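Local coordinates for nigritoxine (Vibrio nigripulchritudo, PDB 5M41), which is a bacterial toxin that acts on crustaceans and insects and has a new fold, at residues Phe670-Glu675 against Asn744-Leu749; Val494-Ile499 against Phe550-Gln555; Ser332-Pro337 against Thr440-Ser445. One frame throughout, in Å; residues are numbered along the deposited sequence.

Contact 1. Residues Phe670-Glu675 against Asn744-Leu749; sequences FITVVE and NAAQKL
Val673 and Ala746 bring the two helices together, their CA atoms only 5.6 Å apart, and the contact between them is apolar. The CG2 branch of Val673 does the touching: it lies anti to the carbonyl carbon and beside the backbone N, which turns it onto the opposing helix, 3.9 Å from Ala746 N. From there Val673 CG2 also meets the methyl groups of Ala745 and Ala746, and reaches Leu749 CD1 at 4.2 Å. Leu749 in turn lays that CD1 alongside the backbone, 4.1 Å from Val673 CA.

The pair is a crossed helix packing in the C-terminal helical region, helix 667-676 against helix 739-751. The segment axes approach to 8.6 Å and cross at 64°, with the small side chain of Ala746 at the close point. Helix 719-731 covers Phe670 and another side of Val673 through Met726, with Leu730 also on Val673, while Ile671 packs on helix 688-704.

Thr672 contributes by its methyl. With OG1 beside the backbone N (chi1 -60°), CG2 is left anti to it, and Thr672 CG2 packs 3.8 Å from Leu749 CB, the two side chains sliding past each other in opposite directions; it is equally near Ala746 O.

No hydrogen bond joins the two segments. The one polar side-chain atom on the touching surface, Thr672 OG1, is turned back into its own helix and bonds to Gln668 O.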
# COMPACT_ATOMS: atom_id res chain seq x y z
N PHE A 670 -12.14 -27.16 19.02
CA PHE A 670 -12.32 -25.73 19.28
C PHE A 670 -11.45 -24.91 18.35
O PHE A 670 -11.94 -23.99 17.65
CB PHE A 670 -12.00 -25.39 20.75
CG PHE A 670 -12.17 -23.94 21.09
CD1 PHE A 670 -13.45 -23.40 21.26
CD2 PHE A 670 -11.07 -23.12 21.28
CE1 PHE A 670 -13.62 -22.06 21.57
CE2 PHE A 670 -11.23 -21.77 21.60
CZ PHE A 670 -12.50 -21.24 21.74
N ILE A 671 -10.18 -25.28 18.29
CA ILE A 671 -9.21 -24.55 17.48
C ILE A 671 -9.57 -24.62 15.99
O ILE A 671 -9.54 -23.61 15.29
CB ILE A 671 -7.77 -25.06 17.76
CG1 ILE A 671 -7.31 -24.58 19.15
CG2 ILE A 671 -6.80 -24.63 16.67
CD1 ILE A 671 -5.91 -25.06 19.55
N THR A 672 -9.95 -25.81 15.53
CA THR A 672 -10.32 -25.99 14.11
C THR A 672 -11.45 -25.02 13.72
O THR A 672 -11.36 -24.35 12.71
CB THR A 672 -10.75 -27.44 13.82
OG1 THR A 672 -9.65 -28.32 14.13
CG2 THR A 672 -11.16 -27.63 12.34
N VAL A 673 -12.48 -24.91 14.54
CA VAL A 673 -13.58 -24.00 14.22
C VAL A 673 -13.11 -22.54 14.30
O VAL A 673 -13.35 -21.74 13.39
CB VAL A 673 -14.84 -24.32 15.05
CG1 VAL A 673 -15.89 -23.23 14.91
CG2 VAL A 673 -15.45 -25.64 14.58
N VAL A 674 -12.38 -22.20 15.36
CA VAL A 674 -11.95 -20.83 15.57
C VAL A 674 -11.11 -20.33 14.39
O VAL A 674 -11.31 -19.22 13.89
CB VAL A 674 -11.16 -20.69 16.90
CG1 VAL A 674 -10.35 -19.40 16.92
CG2 VAL A 674 -12.12 -20.74 18.08
N GLU A 675 -10.16 -21.17 13.99
CA GLU A 675 -9.26 -20.92 12.88
C GLU A 675 -10.02 -20.69 11.56
O GLU A 675 -9.67 -19.81 10.80
CB GLU A 675 -8.34 -22.13 12.73
CG GLU A 675 -7.20 -21.96 11.76
CD GLU A 675 -6.26 -23.16 11.76
OE1 GLU A 675 -6.75 -24.29 11.96
OE2 GLU A 675 -5.03 -22.97 11.56
N ASN A 744 -18.74 -32.18 15.19
CA ASN A 744 -19.04 -32.47 13.78
C ASN A 744 -18.65 -31.32 12.85
O ASN A 744 -18.11 -31.56 11.78
CB ASN A 744 -20.49 -32.91 13.59
CG ASN A 744 -20.81 -34.15 14.42
OD1 ASN A 744 -19.92 -34.92 14.77
ND2 ASN A 744 -22.08 -34.32 14.76
N ALA A 745 -18.87 -30.07 13.28
CA ALA A 745 -18.47 -28.91 12.48
C ALA A 745 -16.96 -28.92 12.24
O ALA A 745 -16.49 -28.67 11.12
CB ALA A 745 -18.90 -27.61 13.15
N ALA A 746 -16.20 -29.23 13.30
CA ALA A 746 -14.76 -29.40 13.17
C ALA A 746 -14.42 -30.53 12.19
O ALA A 746 -13.58 -30.37 11.30
CB ALA A 746 -14.12 -29.63 14.54
N GLN A 747 -15.07 -31.68 12.37
CA GLN A 747 -14.92 -32.81 11.44
C GLN A 747 -15.17 -32.43 9.98
O GLN A 747 -14.36 -32.76 9.11
CB GLN A 747 -15.81 -34.00 11.85
CG GLN A 747 -15.39 -35.31 11.19
CD GLN A 747 -13.91 -35.64 11.42
OE1 GLN A 747 -13.45 -35.67 12.57
NE2 GLN A 747 -13.16 -35.87 10.34
N LYS A 748 -16.27 -31.73 9.71
CA LYS A 748 -16.57 -31.21 8.37
C LYS A 748 -15.45 -30.34 7.83
O LYS A 748 -15.19 -30.37 6.63
CB LYS A 748 -17.86 -30.39 8.36
CG LYS A 748 -19.12 -31.21 8.15
CD LYS A 748 -20.36 -30.37 8.40
CE LYS A 748 -21.61 -31.24 8.37
NZ LYS A 748 -22.84 -30.43 8.56
N LEU A 749 -14.80 -29.56 8.70
CA LEU A 749 -13.72 -28.70 8.24
C LEU A 749 -12.45 -29.45 7.84
O LEU A 749 -11.76 -29.03 6.92
CB LEU A 749 -13.39 -27.62 9.27
CG LEU A 749 -14.46 -26.54 9.32
CD1 LEU A 749 -14.29 -25.72 10.58
CD2 LEU A 749 -14.40 -25.69 8.06

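Contact 2. Residues Val494-Ile499 against Phe550-Gln555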
# COMPACT_ATOMS: atom_id res chain seq x y z
N VAL A 494 11.56 -15.29 34.61
CA VAL A 494 12.83 -15.11 33.90
C VAL A 494 12.87 -13.76 33.21
O VAL A 494 11.89 -13.34 32.56
CB VAL A 494 13.06 -16.24 32.87
CG1 VAL A 494 14.35 -16.03 32.10
CG2 VAL A 494 13.06 -17.60 33.57
N SER A 495 14.00 -13.08 33.35
CA SER A 495 14.20 -11.78 32.74
C SER A 495 14.43 -11.91 31.24
O SER A 495 14.99 -12.90 30.77
CB SER A 495 15.37 -11.05 33.38
OG SER A 495 15.47 -9.74 32.85
N GLN A 496 14.00 -10.88 30.50
CA GLN A 496 14.09 -10.93 29.07
C GLN A 496 14.64 -9.65 28.45
O GLN A 496 14.27 -8.54 28.85
CB GLN A 496 12.69 -11.25 28.53
CG GLN A 496 12.71 -12.13 27.31
CD GLN A 496 13.17 -13.54 27.57
OE1 GLN A 496 12.79 -14.15 28.55
NE2 GLN A 496 13.96 -14.07 26.66
N VAL A 497 15.52 -9.80 27.47
CA VAL A 497 16.11 -8.63 26.83
C VAL A 497 15.19 -8.12 25.72
O VAL A 497 15.08 -8.74 24.66
CB VAL A 497 17.54 -8.87 26.29
CG1 VAL A 497 18.04 -7.64 25.56
CG2 VAL A 497 18.51 -9.22 27.42
N TYR A 498 14.54 -7.00 25.98
CA TYR A 498 13.70 -6.36 25.00
C TYR A 498 14.55 -5.42 24.15
O TYR A 498 15.20 -4.51 24.67
CB TYR A 498 12.54 -5.62 25.68
CG TYR A 498 11.76 -4.75 24.73
CD1 TYR A 498 11.25 -5.27 23.54
CD2 TYR A 498 11.54 -3.41 25.01
CE1 TYR A 498 10.54 -4.48 22.66
CE2 TYR A 498 10.84 -2.61 24.13
CZ TYR A 498 10.34 -3.14 22.96
OH TYR A 498 9.64 -2.33 22.10
N ILE A 499 14.55 -5.66 22.84
CA ILE A 499 15.24 -4.78 21.90
C ILE A 499 14.25 -3.80 21.29
O ILE A 499 13.42 -4.17 20.45
CB ILE A 499 15.99 -5.55 20.80
CG1 ILE A 499 16.96 -6.56 21.43
CG2 ILE A 499 16.74 -4.57 19.90
CD1 ILE A 499 17.33 -7.72 20.52
N PHE A 550 3.12 -4.03 23.95
CA PHE A 550 2.58 -4.83 22.84
C PHE A 550 3.73 -5.35 21.97
O PHE A 550 3.78 -6.52 21.65
CB PHE A 550 1.57 -4.00 22.01
CG PHE A 550 0.97 -4.75 20.83
CD1 PHE A 550 -0.09 -5.62 21.01
CD2 PHE A 550 1.48 -4.56 19.55
CE1 PHE A 550 -0.66 -6.28 19.93
CE2 PHE A 550 0.92 -5.23 18.46
CZ PHE A 550 -0.15 -6.09 18.66
N ASP A 551 4.66 -4.46 21.62
CA ASP A 551 5.81 -4.86 20.81
C ASP A 551 6.69 -5.87 21.58
O ASP A 551 7.12 -6.89 21.03
CB ASP A 551 6.58 -3.60 20.39
CG ASP A 551 7.83 -3.92 19.59
OD1 ASP A 551 7.73 -4.51 18.50
OD2 ASP A 551 8.93 -3.56 20.04
N PHE A 552 6.92 -5.62 22.87
CA PHE A 552 7.66 -6.58 23.67
C PHE A 552 6.99 -7.95 23.66
O PHE A 552 7.64 -8.98 23.49
CB PHE A 552 7.84 -6.12 25.12
CG PHE A 552 8.32 -7.21 26.04
CD1 PHE A 552 9.66 -7.55 26.10
CD2 PHE A 552 7.42 -7.91 26.84
CE1 PHE A 552 10.11 -8.55 26.93
CE2 PHE A 552 7.86 -8.93 27.68
CZ PHE A 552 9.21 -9.25 27.73
N ARG A 553 5.67 -7.94 23.83
CA ARG A 553 4.91 -9.19 23.91
C ARG A 553 4.95 -9.97 22.61
O ARG A 553 4.93 -11.20 22.64
CB ARG A 553 3.47 -8.93 24.35
CG ARG A 553 3.32 -8.69 25.84
CD ARG A 553 1.86 -8.45 26.16
NE ARG A 553 1.57 -8.33 27.58
CZ ARG A 553 1.43 -9.34 28.44
NH1 ARG A 553 1.59 -10.61 28.04
NH2 ARG A 553 1.15 -9.08 29.71
N LEU A 554 4.99 -9.27 21.48
CA LEU A 554 5.18 -9.90 20.17
C LEU A 554 6.61 -10.44 20.02
O LEU A 554 6.80 -11.58 19.61
CB LEU A 554 4.89 -8.92 19.02
CG LEU A 554 3.44 -8.60 18.59
CD1 LEU A 554 3.47 -7.61 17.43
CD2 LEU A 554 2.66 -9.85 18.21
N GLN A 555 7.59 -9.61 20.34
CA GLN A 555 9.01 -9.99 20.23
C GLN A 555 9.31 -11.22 21.09
O GLN A 555 10.04 -12.11 20.68
CB GLN A 555 9.88 -8.81 20.64
CG GLN A 555 11.34 -8.88 20.21
CD GLN A 555 12.12 -7.69 20.71
OE1 GLN A 555 12.82 -7.78 21.72
NE2 GLN A 555 11.98 -6.55 20.05
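Tyr498 is held by helix 550-555 from two directions, and this is the tight part of the contact. Tyr498 CB sits at the edge of the Phe552 ring, 3.5 Å from Phe552 CD1, while Phe552 CB covers one face of the tyrosine ring. The two rings form an offset edge-to-face pair, planes at 86°, with the edge of Phe552 toward the Tyr498 face. At the far end, Tyr498 OH donates a short bond of 2.5 Å to Asp551 OD2, which accepts it on the anti lone pair and lies near the ring plane. Having CG anti to its backbone N (chi1 171°) carries the tyrosine across to the helix.

Toward the partly exposed side the packing thins: Gln496 CB lies 4.1 Å from Phe552 CE1, and the Val497 CB points away.

Gln555 supplies the remaining polar link. Its extended chain presents one amide to both backbone groups of Ile499: Gln555 OE1 takes Ile499 N at 3.0 Å, in the carbonyl plane, and Gln555 NE2 gives to Ile499 O at 2.8 Å. Strand 496-500 is the outermost of its sheet, pairing with strand 505-515 on one side, so this amide satisfies edge groups much as a further strand would.

Contact 3. Residues Ser332-Pro337 against Thr440-Ser445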
# COMPACT_ATOMS: atom_id res chain seq x y z
N SER A 332 7.14 1.42 -1.40
CA SER A 332 6.08 0.88 -0.57
C SER A 332 6.16 1.46 0.82
O SER A 332 7.22 1.45 1.42
CB SER A 332 6.19 -0.65 -0.44
OG SER A 332 5.86 -1.30 -1.66
N LEU A 333 5.04 1.96 1.32
CA LEU A 333 4.94 2.35 2.71
C LEU A 333 3.89 1.44 3.29
O LEU A 333 2.69 1.56 2.99
CB LEU A 333 4.56 3.83 2.80
CG LEU A 333 5.56 4.79 2.15
CD1 LEU A 333 4.95 6.16 2.00
CD2 LEU A 333 6.85 4.86 2.96
N ALA A 334 4.36 0.47 4.07
CA ALA A 334 3.52 -0.62 4.55
C ALA A 334 3.44 -0.55 6.04
O ALA A 334 4.47 -0.54 6.72
CB ALA A 334 4.09 -1.96 4.12
N ALA A 335 2.22 -0.52 6.57
CA ALA A 335 2.01 -0.64 8.00
C ALA A 335 2.53 -1.99 8.48
O ALA A 335 2.57 -2.98 7.73
CB ALA A 335 0.54 -0.50 8.32
N ILE A 336 2.96 -2.00 9.74
CA ILE A 336 3.55 -3.17 10.38
C ILE A 336 2.89 -3.31 11.77
O ILE A 336 2.71 -2.31 12.46
CB ILE A 336 5.09 -3.00 10.50
CG1 ILE A 336 5.80 -3.08 9.12
CG2 ILE A 336 5.71 -3.99 11.49
CD1 ILE A 336 5.60 -4.40 8.37
N PRO A 337 2.51 -4.54 12.18
CA PRO A 337 1.87 -4.71 13.49
C PRO A 337 2.62 -3.99 14.61
O PRO A 337 3.85 -4.07 14.70
CB PRO A 337 1.91 -6.23 13.72
CG PRO A 337 2.03 -6.83 12.36
CD PRO A 337 2.74 -5.83 11.50
N THR A 440 -0.15 -4.36 -6.20
CA THR A 440 0.66 -3.85 -5.11
C THR A 440 1.89 -4.75 -4.88
O THR A 440 1.87 -5.94 -5.16
CB THR A 440 -0.14 -3.71 -3.81
OG1 THR A 440 0.72 -3.15 -2.80
CG2 THR A 440 -0.70 -5.08 -3.34
N ALA A 441 2.97 -4.13 -4.44
CA ALA A 441 4.13 -4.89 -4.03
C ALA A 441 3.92 -5.50 -2.65
O ALA A 441 4.64 -6.42 -2.29
CB ALA A 441 5.36 -4.01 -4.02
N GLN A 442 2.93 -5.00 -1.89
CA GLN A 442 2.71 -5.45 -0.49
C GLN A 442 1.99 -6.81 -0.45
O GLN A 442 0.83 -6.91 -0.06
CB GLN A 442 1.97 -4.38 0.31
CG GLN A 442 2.80 -3.09 0.33
CD GLN A 442 2.18 -1.95 1.12
OE1 GLN A 442 1.45 -2.16 2.10
NE2 GLN A 442 2.50 -0.74 0.71
N THR A 443 2.68 -7.84 -0.92
CA THR A 443 2.14 -9.17 -0.96
C THR A 443 2.42 -9.91 0.36
O THR A 443 3.09 -9.40 1.28
CB THR A 443 2.80 -9.98 -2.08
OG1 THR A 443 4.21 -10.00 -1.85
CG2 THR A 443 2.52 -9.37 -3.49
N LYS A 444 1.90 -11.14 0.42
CA LYS A 444 2.18 -12.08 1.50
C LYS A 444 3.69 -12.23 1.69
O LYS A 444 4.19 -12.05 2.79
CB LYS A 444 1.55 -13.43 1.17
CG LYS A 444 1.50 -14.42 2.32
CD LYS A 444 1.31 -15.84 1.78
CE LYS A 444 0.51 -16.72 2.74
NZ LYS A 444 1.00 -16.62 4.14
N SER A 445 4.42 -12.53 0.63
CA SER A 445 5.84 -12.82 0.79
C SER A 445 6.65 -11.56 1.16
O SER A 445 7.60 -11.64 1.95
CB SER A 445 6.39 -13.49 -0.46
OG SER A 445 6.12 -12.67 -1.58
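Gln442 NE2 is shared by two acceptors: Leu333 O of the strand, reached at 3.2 Å through a weak bond bent to 142°, and Asp368 OD1. At the other end of the same amide, Gln442 OE1 bonds to Thr365 OG1 and rests on the methyl of Ala334, 3.3 Å from Ala334 CB. With both ends tied, the rotation of the amide is fixed. The chain that delivers it leaves with CG beside the backbone N (chi1 -60°) and then runs extended, laying the amide along the strand between Ser332 and Ala334.

Ser332 points at the same segment. Ser332 OG packs 3.6 Å from Ala441 CB, while its polar partner is again Asp368 OD1. The other carboxylate oxygen of Asp368, OD2, takes Thr440 OG1 and the backbone N of Ala441, so one aspartate from strand 366-370 ties both segments together with four hydrogen bonds.

The shape of 440-445 suits this. Thr440 OG1 accepts from Gln442 N at 3.0 Å, an ST turn, and Thr443 N bonds to Ala441 O at 2.8 Å, closing an inverse gamma turn centred on Gln442. Thr443 follows as the N-cap of helix 444-457, its OG1 bonded to Phe446 N. The turn places Gln442 beside the strand just before the chain becomes helical.

Strand 328-336 is an inner strand here, pairing antiparallel with 340-348 through Ser332 and Ala334 and with 366-370 through Leu333 and Ala335. Phe446 of helix 444-457 lies against Ser332 and Ala334, and Phe447 against Ala334, whereas Leu333 points away from this segment and packs on Ile389 and Leu392 of helix 386-396.

In the fold
The three contacts follow one another along the chain, contact 3 closing before contact 2 opens and contact 2 before contact 1. Contacts 2 and 3 are neighbours: their centres lie 24 Å apart, and Leu554 CD1 packs on Pro337 CB at 4.3 Å, so the helix of contact 2 meets the residue that follows strand 328-336. Contact 1 touches neither, its nearest atoms staying about 16 Å from contact 2 and about 11 Å from contact 3. The centre of contact 1 lies about 33 Å from the centre of the chain, that of contact 3 about 6 Å. The magnesium ion, bound by Val189, Glu192 and Asp195, takes no ligand from any of them.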